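Local coordinates for putative CRISPR-associated endoribonuclease-like protein Cas6nc (PDB 3QJL) that binds CRISPR repeat RNA and belongs to the Cas6 family of RAMP endoribonucleases of prokaryotic antiviral defence, at residues Ile219-Phe222 against Gly223-Gly227. Sequence-based numbering, arbitrary orientation.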
loop_
_atom_site.group_PDB
_atom_site.type_symbol
_atom_site.label_atom_id
_atom_site.label_comp_id
_atom_site.label_asym_id
_atom_site.label_seq_id
_atom_site.Cartn_x
_atom_site.Cartn_y
_atom_site.Cartn_z
ATOM N N ILE A 219 1.494 27.961 2.312
ATOM C CA ILE A 219 0.637 26.928 1.727
ATOM C C ILE A 219 0.806 25.633 2.510
ATOM O O ILE A 219 -0.171 24.918 2.750
ATOM C CB ILE A 219 0.912 26.717 0.222
ATOM C CG1 ILE A 219 0.392 27.915 -0.573
ATOM C CG2 ILE A 219 0.246 25.437 -0.293
ATOM C CD1 ILE A 219 0.844 27.941 -2.005
ATOM N N ALA A 220 2.040 25.350 2.936
ATOM C CA ALA A 220 2.307 24.201 3.811
ATOM C C ALA A 220 1.488 24.271 5.104
ATOM O O ALA A 220 0.835 23.295 5.483
ATOM C CB ALA A 220 3.794 24.082 4.124
ATOM N N ARG A 221 1.517 25.417 5.782
ATOM C CA ARG A 221 0.690 25.578 6.970
ATOM C C ARG A 221 -0.766 25.352 6.587
ATOM O O ARG A 221 -1.505 24.644 7.282
ATOM C CB ARG A 221 0.880 26.956 7.623
ATOM C CG ARG A 221 1.933 26.980 8.741
ATOM C CD ARG A 221 2.289 28.402 9.224
ATOM N NE ARG A 221 1.150 29.149 9.771
ATOM C CZ ARG A 221 0.866 29.292 11.075
ATOM N NH1 ARG A 221 1.630 28.722 12.006
ATOM N NH2 ARG A 221 -0.193 30.012 11.459
ATOM N N PHE A 222 -1.172 25.933 5.462
ATOM C CA PHE A 222 -2.565 25.830 5.035
ATOM C C PHE A 222 -3.021 24.391 4.821
ATOM O O PHE A 222 -4.087 23.999 5.287
ATOM C CB PHE A 222 -2.845 26.649 3.775
ATOM C CG PHE A 222 -4.291 26.667 3.402
ATOM C CD1 PHE A 222 -5.183 27.477 4.088
ATOM C CD2 PHE A 222 -4.769 25.847 2.408
ATOM C CE1 PHE A 222 -6.517 27.485 3.768
ATOM C CE2 PHE A 222 -6.105 25.850 2.083
ATOM C CZ PHE A 222 -6.982 26.672 2.763
ATOM N N GLY A 223 -2.206 23.611 4.113
ATOM C CA GLY A 223 -2.529 22.219 3.837
ATOM C C GLY A 223 -2.551 21.369 5.092
ATOM O O GLY A 223 -3.442 20.541 5.289
ATOM N N TYR A 224 -1.554 21.583 5.942
ATOM C CA TYR A 224 -1.452 20.882 7.212
ATOM C C TYR A 224 -2.727 21.073 8.038
ATOM O O TYR A 224 -3.268 20.114 8.582
ATOM C CB TYR A 224 -0.224 21.406 7.951
ATOM C CG TYR A 224 0.245 20.614 9.147
ATOM C CD1 TYR A 224 0.014 19.251 9.267
ATOM C CD2 TYR A 224 0.939 21.250 10.169
ATOM C CE1 TYR A 224 0.467 18.550 10.386
ATOM C CE2 TYR A 224 1.382 20.570 11.276
ATOM C CZ TYR A 224 1.152 19.230 11.390
ATOM O OH TYR A 224 1.624 18.601 12.522
ATOM N N GLU A 225 -3.203 22.316 8.119
ATOM C CA GLU A 225 -4.347 22.656 8.968
ATOM C C GLU A 225 -5.690 22.311 8.344
ATOM O O GLU A 225 -6.574 21.781 9.015
ATOM C CB GLU A 225 -4.322 24.144 9.328
ATOM C CG GLU A 225 -3.095 24.563 10.110
ATOM C CD GLU A 225 -2.843 26.062 10.082
ATOM O OE1 GLU A 225 -3.752 26.818 9.690
ATOM O OE2 GLU A 225 -1.721 26.484 10.436
ATOM N N ASN A 226 -5.850 22.684 7.075
ATOM C CA ASN A 226 -7.093 22.471 6.333
ATOM C C ASN A 226 -7.159 21.314 5.347
ATOM O O ASN A 226 -8.174 21.144 4.667
ATOM C CB ASN A 226 -7.498 23.748 5.624
ATOM C CG ASN A 226 -7.817 24.847 6.585
ATOM O OD1 ASN A 226 -8.321 24.600 7.684
ATOM N ND2 ASN A 226 -7.522 26.075 6.188
ATOM N N GLY A 227 -6.075 20.550 5.247
ATOM C CA GLY A 227 -6.009 19.449 4.307
ATOM C C GLY A 227 -5.522 19.884 2.939
ATOM O O GLY A 227 -5.693 21.037 2.551
#
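Phe222 and Asn226, one turn apart on the last turns of the alpha helix 217-226, meet where this helix of the C-terminal ferredoxin-like half of Cas6 runs out. Asn226 CB lies over one face of the Phe222 ring, 4.3 Å from its centroid and 16° off the normal, a CH-pi contact. Phe222 CG is anti to the backbone N (chi1 -174°), which swings the ring outward from the helix and brings one face beside the asparagine CB. The ring and amide planes stand 79° apart. One residue earlier in each turn, Arg221 and Glu225 form a looser i to i+4 pair: Glu225 OE2 sits over the face of the guanidinium, 4.0 Å from Arg221 NE. The oxygen stands well off the guanidinium plane, making this a long salt bridge held by attraction of charge and not by a directed bond.

Four successive i to i+4 backbone bonds hold these pairs in place, from Gly223 N to Ile219 O (2.8 Å) through to Asn226 N to Phe222 O (2.8 Å). Ala220, whose single methyl takes up little room, touches Tyr213 of strand 204-215, while Phe222 packs on helix 160-176, against Met168, Val175 and the ring of Tyr172. Tyr224 turns elsewhere, packing on a guanine base of the bound RNA and edge-to-face with His4. Polar Asn226 suits a buried helix end because its ND2 donates a hydrogen bond to Ser86 OG. Gly227 breaks out of the helix at a phi of 87°, a conformation glycine adopts readily, and its N makes a weak 2.6 Å bond to Gly223 O.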